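Local atomic coordinates of Tautomerase_3 domain-containing protein (Corynebacterium halotolerans YIM 70093 = DSM 44683, PDB entry 7M58), a protein that probably acts as a hydrolase of the cis-3-chloroacrylic acid dehalogenase (cis-CaaD) family within the tautomerase superfamily. Residues A[63-68]-A[100-105]; A[2-7]-A[42-47]; A[18-23]-A[90-95]; A[9-14]-A[58-63]. One frame throughout, in Å; residues are numbered along the deposited sequence.

Interaction 1. Residues A[63-68]-A[100-105]; sequences VWIHAD and VWVYVN
Trp-64 and Tyr-103 form the aromatic contact between these two parallel strands, a T-shaped pair with planes at 86°. The edge of the indole points at the phenol: Trp-64 NE1 stands over the middle of the ring, 3.5 Å from Tyr-103 CG. With its CG trans to the backbone nitrogen (chi1 180°), the indole swings across toward the neighbouring strand.

Five backbone hydrogen bonds fix the register that pairs Val-63 with Val-100 and Asp-68 with Asn-105. They alternate in direction, from Trp-101 N to Val-63 O at 2.9 Å through to Asn-105 N to Ala-67 O, also 2.9 Å.

Apolar contacts line the opposite face, where Ile-65 CB lies beside Val-102 CG1 (4.0 Å) and Ile-65 CG1 meets Val-100 CG1 (4.1 Å). Helix 75-92, the crossover of this beta-alpha-beta unit, packs on Val-100 and Val-102.

Asn-105 ND2 reaches Asp-68 OD1 at 3.3 Å, with the oxygen in the amide plane, and His-66 NE2 adds a weak bond to the same oxygen. Asn-105 ND2 also bonds Asn-105 of the third subunit, and Tyr-103 OH bonds Glu-114 of the second. The chemistry thus implies an oily helix-facing side and a polar, aromatic side engaged in trimer assembly.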
loop_
_atom_site.group_PDB
_atom_site.type_symbol
_atom_site.label_atom_id
_atom_site.label_comp_id
_atom_site.label_asym_id
_atom_site.label_seq_id
_atom_site.Cartn_x
_atom_site.Cartn_y
_atom_site.Cartn_z
ATOM N N VAL A 63 3.919 10.832 11.314
ATOM C CA VAL A 63 2.977 9.749 11.085
ATOM C C VAL A 63 2.455 9.858 9.658
ATOM O O VAL A 63 2.115 10.950 9.193
ATOM C CB VAL A 63 1.810 9.807 12.093
ATOM C CG1 VAL A 63 0.737 8.795 11.717
ATOM C CG2 VAL A 63 2.301 9.576 13.492
ATOM N N TRP A 64 2.383 8.727 8.968
ATOM C CA TRP A 64 1.778 8.662 7.645
ATOM C C TRP A 64 0.574 7.736 7.720
ATOM O O TRP A 64 0.684 6.618 8.229
ATOM C CB TRP A 64 2.760 8.159 6.583
ATOM C CG TRP A 64 2.168 8.069 5.179
ATOM C CD1 TRP A 64 1.544 9.076 4.477
ATOM C CD2 TRP A 64 2.170 6.929 4.317
ATOM N NE1 TRP A 64 1.162 8.625 3.230
ATOM C CE2 TRP A 64 1.525 7.308 3.111
ATOM C CE3 TRP A 64 2.639 5.621 4.445
ATOM C CZ2 TRP A 64 1.347 6.420 2.045
ATOM C CZ3 TRP A 64 2.458 4.745 3.388
ATOM C CH2 TRP A 64 1.815 5.149 2.204
ATOM N N ILE A 65 -0.572 8.217 7.243
ATOM C CA ILE A 65 -1.826 7.475 7.258
ATOM C C ILE A 65 -2.175 7.174 5.807
ATOM O O ILE A 65 -2.369 8.106 5.014
ATOM C CB ILE A 65 -2.952 8.291 7.908
ATOM C CG1 ILE A 65 -2.536 8.840 9.271
ATOM C CG2 ILE A 65 -4.201 7.440 8.061
ATOM C CD1 ILE A 65 -2.794 7.932 10.392
ATOM N N HIS A 66 -2.284 5.891 5.458
ATOM C CA HIS A 66 -2.750 5.466 4.139
ATOM C C HIS A 66 -4.100 4.787 4.275
ATOM O O HIS A 66 -4.216 3.767 4.959
ATOM C CB HIS A 66 -1.794 4.504 3.445
ATOM C CG HIS A 66 -2.273 4.096 2.083
ATOM N ND1 HIS A 66 -1.867 4.720 0.922
ATOM C CD2 HIS A 66 -3.176 3.160 1.706
ATOM C CE1 HIS A 66 -2.474 4.164 -0.111
ATOM N NE2 HIS A 66 -3.274 3.215 0.339
ATOM N N ALA A 67 -5.102 5.314 3.588
ATOM C CA ALA A 67 -6.462 4.814 3.703
ATOM C C ALA A 67 -6.925 4.255 2.368
ATOM O O ALA A 67 -6.838 4.943 1.353
ATOM C CB ALA A 67 -7.388 5.938 4.156
ATOM N N ASP A 68 -7.456 3.038 2.363
ATOM C CA ASP A 68 -8.101 2.494 1.172
ATOM C C ASP A 68 -9.611 2.579 1.398
ATOM O O ASP A 68 -10.143 1.957 2.321
ATOM C CB ASP A 68 -7.668 1.051 0.881
ATOM C CG ASP A 68 -6.198 0.921 0.383
ATOM O OD1 ASP A 68 -5.894 1.304 -0.771
ATOM O OD2 ASP A 68 -5.342 0.384 1.134
ATOM N N VAL A 100 1.202 14.887 10.474
ATOM C CA VAL A 100 0.293 13.778 10.198
ATOM C C VAL A 100 -0.062 13.882 8.723
ATOM O O VAL A 100 -0.865 14.727 8.329
ATOM C CB VAL A 100 -0.965 13.796 11.075
ATOM C CG1 VAL A 100 -1.853 12.600 10.740
ATOM C CG2 VAL A 100 -0.615 13.816 12.568
ATOM N N TRP A 101 0.546 13.031 7.906
ATOM C CA TRP A 101 0.319 13.011 6.469
ATOM C C TRP A 101 -0.683 11.920 6.116
ATOM O O TRP A 101 -0.500 10.761 6.509
ATOM C CB TRP A 101 1.629 12.754 5.737
ATOM C CG TRP A 101 2.567 13.872 5.821
ATOM C CD1 TRP A 101 2.541 14.901 6.711
ATOM C CD2 TRP A 101 3.688 14.101 4.965
ATOM N NE1 TRP A 101 3.584 15.761 6.463
ATOM C CE2 TRP A 101 4.306 15.287 5.399
ATOM C CE3 TRP A 101 4.236 13.410 3.880
ATOM C CZ2 TRP A 101 5.432 15.796 4.789
ATOM C CZ3 TRP A 101 5.347 13.917 3.275
ATOM C CH2 TRP A 101 5.930 15.105 3.719
ATOM N N VAL A 102 -1.701 12.270 5.333
ATOM C CA VAL A 102 -2.797 11.352 5.020
ATOM C C VAL A 102 -2.955 11.237 3.502
ATOM O O VAL A 102 -3.024 12.253 2.799
ATOM C CB VAL A 102 -4.126 11.814 5.660
ATOM C CG1 VAL A 102 -5.163 10.703 5.610
ATOM C CG2 VAL A 102 -3.903 12.283 7.088
ATOM N N TYR A 103 -3.015 9.997 3.001
ATOM C CA TYR A 103 -3.295 9.694 1.603
ATOM C C TYR A 103 -4.557 8.848 1.504
ATOM O O TYR A 103 -4.738 7.885 2.259
ATOM C CB TYR A 103 -2.186 8.900 0.944
ATOM C CG TYR A 103 -0.912 9.616 0.642
ATOM C CD1 TYR A 103 -0.624 10.850 1.187
ATOM C CD2 TYR A 103 0.037 9.013 -0.160
ATOM C CE1 TYR A 103 0.561 11.474 0.918
ATOM C CE2 TYR A 103 1.214 9.620 -0.437
ATOM C CZ TYR A 103 1.478 10.857 0.097
ATOM O OH TYR A 103 2.682 11.458 -0.204
ATOM N N VAL A 104 -5.400 9.154 0.535
ATOM C CA VAL A 104 -6.617 8.383 0.300
ATOM C C VAL A 104 -6.547 7.751 -1.081
ATOM O O VAL A 104 -6.526 8.464 -2.100
ATOM C CB VAL A 104 -7.873 9.249 0.467
ATOM C CG1 VAL A 104 -9.087 8.591 -0.178
ATOM C CG2 VAL A 104 -8.124 9.468 1.934
ATOM N N ASN A 105 -6.490 6.429 -1.157
ATOM C CA ASN A 105 -6.590 5.703 -2.411
ATOM C C ASN A 105 -8.004 5.157 -2.491
ATOM O O ASN A 105 -8.524 4.634 -1.503
ATOM C CB ASN A 105 -5.561 4.562 -2.512
ATOM C CG ASN A 105 -5.597 3.825 -3.867
ATOM O OD1 ASN A 105 -5.522 4.443 -4.925
ATOM N ND2 ASN A 105 -5.729 2.497 -3.828
#

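Interaction 2. Residues A[2-7]-A[42-47]; sequences SYAVSS and IFNDLD
Ser-7, Val-5 and Ile-42 lose the most surface where strand 2-7 runs parallel to strand 42-46.

Val-5 is gripped at both ends of its backbone: Val-5 N gives a hydrogen bond to Ile-42 O (2.8 Å), while Val-5 O accepts Asn-44 N at 2.9 Å. Its side chain lies beside that of Phe-43 and points the same way, with Val-5 CB 3.7 Å from Phe-43 CD1. Leu-24 and Ile-12 also touch Val-5.

Ile-42 closes the other end, Ile-42 N bonding Tyr-3 O at 2.7 Å. Its side chain packs on Trp-64 of the third subunit, and its backbone pairs antiparallel with a strand of that chain, so the sheet runs on across the interface.

At Ser-7 the strands spread: Ser-7 CA and Asp-45 CA are 5.4 Å apart, wider than any other pair in the register. Ser-7 N reaches Asn-44 O only weakly (3.4 Å), but Ser-7 O takes Leu-46 N at 2.9 Å, and Leu-46 CB lies against that same oxygen. Ser-7 OG stays 4.2 Å from Asp-45 OD1, while Asp-45 OD2 forms a salt bridge to Arg-17. The evidence implies main-chain bonding throughout, supplemented on the helix-facing side by one apolar pair.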
loop_
_atom_site.group_PDB
_atom_site.type_symbol
_atom_site.label_atom_id
_atom_site.label_comp_id
_atom_site.label_asym_id
_atom_site.label_seq_id
_atom_site.Cartn_x
_atom_site.Cartn_y
_atom_site.Cartn_z
ATOM N N SER A 2 -9.686 0.312 5.059
ATOM C CA SER A 2 -8.565 -0.094 5.900
ATOM C C SER A 2 -7.599 1.073 5.989
ATOM O O SER A 2 -7.089 1.542 4.969
ATOM C CB SER A 2 -7.852 -1.337 5.373
ATOM O OG SER A 2 -7.229 -1.061 4.146
ATOM N N TYR A 3 -7.408 1.581 7.197
ATOM C CA TYR A 3 -6.399 2.586 7.478
ATOM C C TYR A 3 -5.103 1.910 7.902
ATOM O O TYR A 3 -5.086 1.155 8.881
ATOM C CB TYR A 3 -6.887 3.535 8.569
ATOM C CG TYR A 3 -8.046 4.379 8.118
ATOM C CD1 TYR A 3 -9.347 3.905 8.198
ATOM C CD2 TYR A 3 -7.837 5.648 7.593
ATOM C CE1 TYR A 3 -10.407 4.666 7.782
ATOM C CE2 TYR A 3 -8.897 6.419 7.175
ATOM C CZ TYR A 3 -10.180 5.918 7.265
ATOM O OH TYR A 3 -11.246 6.682 6.855
ATOM N N ALA A 4 -4.026 2.166 7.167
ATOM C CA ALA A 4 -2.697 1.760 7.594
ATOM C C ALA A 4 -1.970 2.992 8.116
ATOM O O ALA A 4 -1.960 4.041 7.466
ATOM C CB ALA A 4 -1.931 1.093 6.456
ATOM N N VAL A 5 -1.420 2.881 9.317
ATOM C CA VAL A 5 -0.798 3.998 10.019
ATOM C C VAL A 5 0.660 3.642 10.210
ATOM O O VAL A 5 0.975 2.655 10.883
ATOM C CB VAL A 5 -1.462 4.272 11.377
ATOM C CG1 VAL A 5 -0.708 5.362 12.100
ATOM C CG2 VAL A 5 -2.963 4.601 11.219
ATOM N N SER A 6 1.546 4.424 9.616
ATOM C CA SER A 6 2.974 4.165 9.694
ATOM C C SER A 6 3.627 5.213 10.575
ATOM O O SER A 6 3.410 6.417 10.370
ATOM C CB SER A 6 3.614 4.187 8.305
ATOM O OG SER A 6 3.171 3.083 7.543
ATOM N N SER A 7 4.415 4.750 11.547
ATOM C CA SER A 7 5.146 5.609 12.468
ATOM C C SER A 7 6.304 4.812 13.048
ATOM O O SER A 7 6.283 3.577 13.056
ATOM C CB SER A 7 4.260 6.128 13.600
ATOM O OG SER A 7 3.728 5.059 14.364
ATOM N N ILE A 42 -4.665 -0.678 10.829
ATOM C CA ILE A 42 -3.436 -1.440 10.980
ATOM C C ILE A 42 -2.308 -0.475 11.312
ATOM O O ILE A 42 -2.206 0.602 10.713
ATOM C CB ILE A 42 -3.125 -2.251 9.714
ATOM C CG1 ILE A 42 -4.108 -3.399 9.594
ATOM C CG2 ILE A 42 -1.754 -2.815 9.797
ATOM C CD1 ILE A 42 -4.275 -3.876 8.163
ATOM N N PHE A 43 -1.460 -0.859 12.261
ATOM C CA PHE A 43 -0.313 -0.061 12.667
ATOM C C PHE A 43 0.956 -0.751 12.193
ATOM O O PHE A 43 1.322 -1.813 12.710
ATOM C CB PHE A 43 -0.297 0.152 14.179
ATOM C CG PHE A 43 -1.365 1.069 14.647
ATOM C CD1 PHE A 43 -1.190 2.451 14.572
ATOM C CD2 PHE A 43 -2.569 0.567 15.128
ATOM C CE1 PHE A 43 -2.194 3.318 14.981
ATOM C CE2 PHE A 43 -3.581 1.430 15.544
ATOM C CZ PHE A 43 -3.395 2.808 15.471
ATOM N N ASN A 44 1.622 -0.134 11.215
ATOM C CA ASN A 44 2.936 -0.568 10.747
ATOM C C ASN A 44 4.004 0.225 11.493
ATOM O O ASN A 44 4.228 1.412 11.216
ATOM C CB ASN A 44 3.066 -0.377 9.238
ATOM C CG ASN A 44 2.122 -1.284 8.456
ATOM O OD1 ASN A 44 2.223 -2.512 8.525
ATOM N ND2 ASN A 44 1.206 -0.684 7.703
ATOM N N ASP A 45 4.678 -0.426 12.432
ATOM C CA ASP A 45 5.721 0.249 13.184
ATOM C C ASP A 45 7.052 0.140 12.454
ATOM O O ASP A 45 7.420 -0.927 11.948
ATOM C CB ASP A 45 5.828 -0.329 14.597
ATOM C CG ASP A 45 4.625 0.033 15.469
ATOM O OD1 ASP A 45 3.839 0.940 15.087
ATOM O OD2 ASP A 45 4.467 -0.587 16.541
ATOM N N LEU A 46 7.794 1.238 12.445
ATOM C CA LEU A 46 8.989 1.357 11.631
ATOM C C LEU A 46 10.225 1.362 12.519
ATOM O O LEU A 46 10.175 1.820 13.662
ATOM C CB LEU A 46 8.941 2.647 10.806
ATOM C CG LEU A 46 7.819 2.777 9.787
ATOM C CD1 LEU A 46 7.816 4.180 9.184
ATOM C CD2 LEU A 46 7.967 1.706 8.713
ATOM N N ASP A 47 11.330 0.842 11.974
ATOM C CA ASP A 47 12.638 0.874 12.627
ATOM C C ASP A 47 13.135 2.318 12.790
ATOM O O ASP A 47 12.577 3.267 12.227
ATOM C CB ASP A 47 13.643 0.030 11.839
ATOM C CG ASP A 47 14.699 -0.616 12.735
ATOM O OD1 ASP A 47 14.822 -0.206 13.913
ATOM O OD2 ASP A 47 15.405 -1.536 12.266
#

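Interaction 3. Residues A[18-23]-A[90-95]; sequences AAVADL and ADVLEL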
loop_
_atom_site.group_PDB
_atom_site.type_symbol
_atom_site.label_atom_id
_atom_site.label_comp_id
_atom_site.label_asym_id
_atom_site.label_seq_id
_atom_site.Cartn_x
_atom_site.Cartn_y
_atom_site.Cartn_z
ATOM N N ALA A 18 -5.145 2.437 20.566
ATOM C CA ALA A 18 -6.564 2.199 20.788
ATOM C C ALA A 18 -7.370 3.467 20.538
ATOM O O ALA A 18 -8.449 3.421 19.930
ATOM C CB ALA A 18 -6.782 1.703 22.212
ATOM N N ALA A 19 -6.841 4.616 20.976
ATOM C CA ALA A 19 -7.533 5.886 20.781
ATOM C C ALA A 19 -7.543 6.289 19.311
ATOM O O ALA A 19 -8.546 6.814 18.817
ATOM C CB ALA A 19 -6.881 6.978 21.639
ATOM N N VAL A 20 -6.435 6.062 18.598
ATOM C CA VAL A 20 -6.384 6.400 17.178
ATOM C C VAL A 20 -7.364 5.529 16.393
ATOM O O VAL A 20 -8.110 6.017 15.534
ATOM C CB VAL A 20 -4.945 6.262 16.637
ATOM C CG1 VAL A 20 -4.967 6.260 15.114
ATOM C CG2 VAL A 20 -4.038 7.368 17.164
ATOM N N ALA A 21 -7.362 4.222 16.665
ATOM C CA ALA A 21 -8.299 3.321 16.006
ATOM C C ALA A 21 -9.742 3.734 16.282
ATOM O O ALA A 21 -10.578 3.745 15.367
ATOM C CB ALA A 21 -8.048 1.885 16.460
ATOM N N ASP A 22 -10.056 4.087 17.534
ATOM C CA ASP A 22 -11.413 4.532 17.853
ATOM C C ASP A 22 -11.777 5.811 17.101
ATOM O O ASP A 22 -12.906 5.954 16.618
ATOM C CB ASP A 22 -11.556 4.759 19.351
ATOM C CG ASP A 22 -12.973 5.193 19.748
ATOM O OD1 ASP A 22 -13.870 4.325 19.869
ATOM O OD2 ASP A 22 -13.196 6.417 19.899
ATOM N N LEU A 23 -10.836 6.752 16.998
ATOM C CA LEU A 23 -11.114 8.004 16.301
ATOM C C LEU A 23 -11.290 7.792 14.797
ATOM O O LEU A 23 -12.300 8.206 14.223
ATOM C CB LEU A 23 -10.002 9.007 16.588
ATOM C CG LEU A 23 -9.873 10.240 15.699
ATOM C CD1 LEU A 23 -11.055 11.146 15.909
ATOM C CD2 LEU A 23 -8.569 10.977 16.007
ATOM N N ALA A 90 -3.611 14.466 14.875
ATOM C CA ALA A 90 -2.548 15.311 15.410
ATOM C C ALA A 90 -2.825 15.683 16.868
ATOM O O ALA A 90 -1.925 15.614 17.712
ATOM C CB ALA A 90 -2.363 16.559 14.547
ATOM N N ASP A 91 -4.066 16.069 17.182
ATOM C CA ASP A 91 -4.410 16.348 18.578
ATOM C C ASP A 91 -4.332 15.093 19.446
ATOM O O ASP A 91 -3.762 15.136 20.544
ATOM C CB ASP A 91 -5.788 17.024 18.684
ATOM C CG ASP A 91 -5.918 17.914 19.944
ATOM O OD1 ASP A 91 -4.881 18.332 20.529
ATOM O OD2 ASP A 91 -7.065 18.234 20.329
ATOM N N VAL A 92 -4.883 13.967 18.982
ATOM C CA VAL A 92 -4.881 12.750 19.802
ATOM C C VAL A 92 -3.454 12.316 20.132
ATOM O O VAL A 92 -3.173 11.870 21.250
ATOM C CB VAL A 92 -5.679 11.638 19.102
ATOM C CG1 VAL A 92 -5.196 10.275 19.514
ATOM C CG2 VAL A 92 -7.137 11.776 19.449
ATOM N N LEU A 93 -2.529 12.457 19.184
ATOM C CA LEU A 93 -1.139 12.077 19.400
ATOM C C LEU A 93 -0.285 13.220 19.941
ATOM O O LEU A 93 0.908 13.014 20.181
ATOM C CB LEU A 93 -0.519 11.554 18.100
ATOM C CG LEU A 93 -1.112 10.285 17.479
ATOM C CD1 LEU A 93 -0.445 9.977 16.133
ATOM C CD2 LEU A 93 -1.027 9.095 18.422
ATOM N N GLU A 94 -0.863 14.403 20.154
ATOM C CA GLU A 94 -0.124 15.594 20.583
ATOM C C GLU A 94 1.052 15.869 19.643
ATOM O O GLU A 94 2.211 15.982 20.046
ATOM C CB GLU A 94 0.323 15.465 22.039
ATOM C CG GLU A 94 -0.835 15.110 22.979
ATOM C CD GLU A 94 -0.495 15.260 24.457
ATOM O OE1 GLU A 94 -0.907 16.276 25.060
ATOM O OE2 GLU A 94 0.167 14.361 25.018
ATOM N N LEU A 95 0.724 15.969 18.361
ATOM C CA LEU A 95 1.613 16.259 17.252
ATOM C C LEU A 95 1.126 17.518 16.533
ATOM O O LEU A 95 -0.052 17.869 16.619
ATOM C CB LEU A 95 1.619 15.087 16.266
ATOM C CG LEU A 95 2.425 13.866 16.660
ATOM C CD1 LEU A 95 2.355 12.832 15.532
ATOM C CD2 LEU A 95 3.850 14.294 16.978
#
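No ring, amide or carboxylate takes part where Val-20 and Leu-23 meet Val-92 and Leu-93, so there are no faces or edges to assign; methyl groups do all the touching. Val-92 supplies the largest single share, 69 of 175 Å² buried, by using both branches. Its CG1 approaches two residues of the other helix: Val-92 CG1 is 3.9 Å from Val-20 CG2, and 4.3 Å from Ala-19 CB. The second branch reaches one helical turn further along, Val-92 CG2 coming to 3.8 Å from Leu-23 CD2 as the two side chains run antiparallel to one another.

The segments belong to helices 14-31 and 75-92, the crossover helices of two beta-alpha-beta units, which lie on the same side of the four-stranded sheet in the manner of the tautomerase superfamily. Helix 75-92 ends here in a Schellman motif. Glu-94 takes positive phi (53°), and two bonds run back into the last turn, Leu-95 N to Ala-90 O at 2.8 Å and Glu-94 N to Asp-91 O at 3.0 Å.

Leu-93 lies roughly perpendicular to Val-20, with Leu-93 CD2 3.7 Å from Val-20 CG2. Its chi1 of -63° sets CG trans to the carbonyl carbon; the CD2 branch turns to Val-20 while CD1 continues the chain. Leu-93 also touches Val-63 of the sheet, and Glu-94 forms a salt bridge to Arg-16.

Interaction 4. Residues A[9-14]-A[58-63]; sequences AGLIDQ and APEGHV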
loop_
_atom_site.group_PDB
_atom_site.type_symbol
_atom_site.label_atom_id
_atom_site.label_comp_id
_atom_site.label_asym_id
_atom_site.label_seq_id
_atom_site.Cartn_x
_atom_site.Cartn_y
_atom_site.Cartn_z
ATOM N N ALA A 9 8.315 2.811 15.430
ATOM C CA ALA A 9 7.974 1.941 16.547
ATOM C C ALA A 9 8.257 2.655 17.860
ATOM O O ALA A 9 9.363 3.163 18.085
ATOM C CB ALA A 9 8.759 0.634 16.471
ATOM N N GLY A 10 7.253 2.681 18.727
ATOM C CA GLY A 10 7.333 3.366 19.990
ATOM C C GLY A 10 6.642 4.710 20.014
ATOM O O GLY A 10 6.341 5.215 21.099
ATOM N N LEU A 11 6.352 5.291 18.851
ATOM C CA LEU A 11 5.683 6.589 18.860
ATOM C C LEU A 11 4.255 6.475 19.362
ATOM O O LEU A 11 3.779 7.352 20.090
ATOM C CB LEU A 11 5.706 7.230 17.474
ATOM C CG LEU A 11 4.912 8.537 17.387
ATOM C CD1 LEU A 11 5.637 9.634 18.174
ATOM C CD2 LEU A 11 4.741 8.946 15.925
ATOM N N ILE A 12 3.547 5.423 18.981
ATOM C CA ILE A 12 2.155 5.268 19.364
ATOM C C ILE A 12 2.061 4.103 20.341
ATOM O O ILE A 12 2.115 2.938 19.925
ATOM C CB ILE A 12 1.254 5.059 18.144
ATOM C CG1 ILE A 12 1.598 6.122 17.084
ATOM C CG2 ILE A 12 -0.215 5.143 18.567
ATOM C CD1 ILE A 12 0.785 6.087 15.771
ATOM N N ASP A 13 1.966 4.433 21.641
ATOM C CA ASP A 13 1.436 3.595 22.728
ATOM C C ASP A 13 0.429 2.553 22.286
ATOM O O ASP A 13 -0.299 2.768 21.315
ATOM C CB ASP A 13 0.665 4.464 23.732
ATOM C CG ASP A 13 1.441 4.797 24.940
ATOM O OD1 ASP A 13 2.532 4.233 25.109
ATOM O OD2 ASP A 13 0.960 5.660 25.710
ATOM N N GLN A 14 0.286 1.472 23.043
ATOM C CA GLN A 14 -0.873 0.621 22.809
ATOM C C GLN A 14 -2.181 1.341 23.139
ATOM O O GLN A 14 -3.193 1.136 22.453
ATOM C CB GLN A 14 -0.758 -0.685 23.584
ATOM C CG GLN A 14 -1.908 -1.627 23.292
ATOM C CD GLN A 14 -2.016 -1.978 21.808
ATOM O OE1 GLN A 14 -1.022 -2.259 21.144
ATOM N NE2 GLN A 14 -3.231 -1.952 21.284
ATOM N N ALA A 58 13.569 11.578 9.127
ATOM C CA ALA A 58 12.405 12.284 9.640
ATOM C C ALA A 58 12.536 12.619 11.126
ATOM O O ALA A 58 13.300 11.980 11.851
ATOM C CB ALA A 58 11.163 11.425 9.432
ATOM N N PRO A 59 11.781 13.607 11.612
ATOM C CA PRO A 59 11.623 13.742 13.060
ATOM C C PRO A 59 10.873 12.537 13.594
ATOM O O PRO A 59 10.074 11.912 12.891
ATOM C CB PRO A 59 10.791 15.020 13.216
ATOM C CG PRO A 59 10.035 15.137 11.928
ATOM C CD PRO A 59 10.966 14.591 10.873
ATOM N N GLU A 60 11.123 12.226 14.866
ATOM C CA GLU A 60 10.484 11.068 15.482
ATOM C C GLU A 60 8.962 11.202 15.424
ATOM O O GLU A 60 8.252 10.231 15.135
ATOM C CB GLU A 60 11.001 10.909 16.919
ATOM C CG GLU A 60 10.911 9.496 17.497
ATOM C CD GLU A 60 9.826 9.339 18.556
ATOM O OE1 GLU A 60 9.347 10.380 19.072
ATOM O OE2 GLU A 60 9.476 8.172 18.887
ATOM N N GLY A 61 8.450 12.409 15.676
ATOM C CA GLY A 61 7.027 12.676 15.655
ATOM C C GLY A 61 6.471 12.884 14.264
ATOM O O GLY A 61 6.028 13.986 13.929
ATOM N N HIS A 62 6.499 11.839 13.446
ATOM C CA HIS A 62 5.958 11.884 12.096
ATOM C C HIS A 62 5.113 10.639 11.872
ATOM O O HIS A 62 5.541 9.523 12.199
ATOM C CB HIS A 62 7.064 11.969 11.044
ATOM C CG HIS A 62 6.545 12.079 9.652
ATOM N ND1 HIS A 62 6.161 13.279 9.093
ATOM C CD2 HIS A 62 6.319 11.135 8.707
ATOM C CE1 HIS A 62 5.722 13.070 7.865
ATOM N NE2 HIS A 62 5.811 11.778 7.603
ATOM N N VAL A 63 3.919 10.832 11.314
ATOM C CA VAL A 63 2.977 9.749 11.085
ATOM C C VAL A 63 2.455 9.858 9.658
ATOM O O VAL A 63 2.115 10.950 9.193
ATOM C CB VAL A 63 1.810 9.807 12.093
ATOM C CG1 VAL A 63 0.737 8.795 11.717
ATOM C CG2 VAL A 63 2.301 9.576 13.492
#
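Leu-11 and Gly-61 are the closest backbone pair, 7.0 Å apart at their CA atoms, on two irregular loops that exchange no hydrogen bond: one turns at Gly-10 with positive phi (101°), the other at an inverse gamma turn centred on Gly-61, which a weak bond from His-62 N to Glu-60 O (2.9 Å) closes.

Leu-11 carries nearly all of the side-chain contact. A trans first torsion to the backbone nitrogen (chi1 175°) extends the chain toward the other loop, where its two methyls divide the work. Leu-11 CD2 lies 3.5 Å from Val-63 CG2 and also rests against main-chain oxygens, 3.8 Å from Glu-60 O and 3.9 Å from His-62 O. Leu-11 CD1 faces the turn itself, 4.2 Å from Gly-61 CA.

In the fold, 9-14 leads from strand 2-8 into helix 14-31, while 58-63 delivers the chain into strand 63-70; the contact thus joins the entrances to a crossover helix and to a central strand of the sheet. Asp-13 occupies the N-cap position of that helix, although its side chain makes no capping bond.

Glu-60 runs alongside Leu-11, head to tail. Its chain is bent at chi2 (-108°), which lays the carboxylate beside the leucine, with Glu-60 OE1 3.9 Å from Leu-11 CD1. Ile-12 adds a looser approach, Ile-12 CD1 to Val-63 CG2 at 4.4 Å, and continues inward onto Val-5 and Phe-43. The side chain of His-62 leaves the backbone away from the other loop; its ring meets Trp-101 edge-to-face and bonds through NE2 to Gln-40 of the second subunit.

In the fold
From the N terminus, interaction 2 closes the first beta-alpha-beta loop, pairing 2-7 with 42-47 after the chain has passed through helix 14-31. Segment 9-14 opens interaction 4 inside that loop, but closes beyond it at 58-63, so the two cross. Interaction 3 starts later still, at 18-23, and ends at 90-95; it opens inside both loops and closes after them, so it crosses both. Interaction 1 closes the second beta-alpha-beta loop, follows interaction 2 in series, shares Val-63 with interaction 4 and crosses interaction 3. No contact nests within another. Interactions 1 and 2 meet through strands 63-70 and 2-8, neighbours in one sheet, whereas interactions 3 and 4 tie together helices and loops beside it.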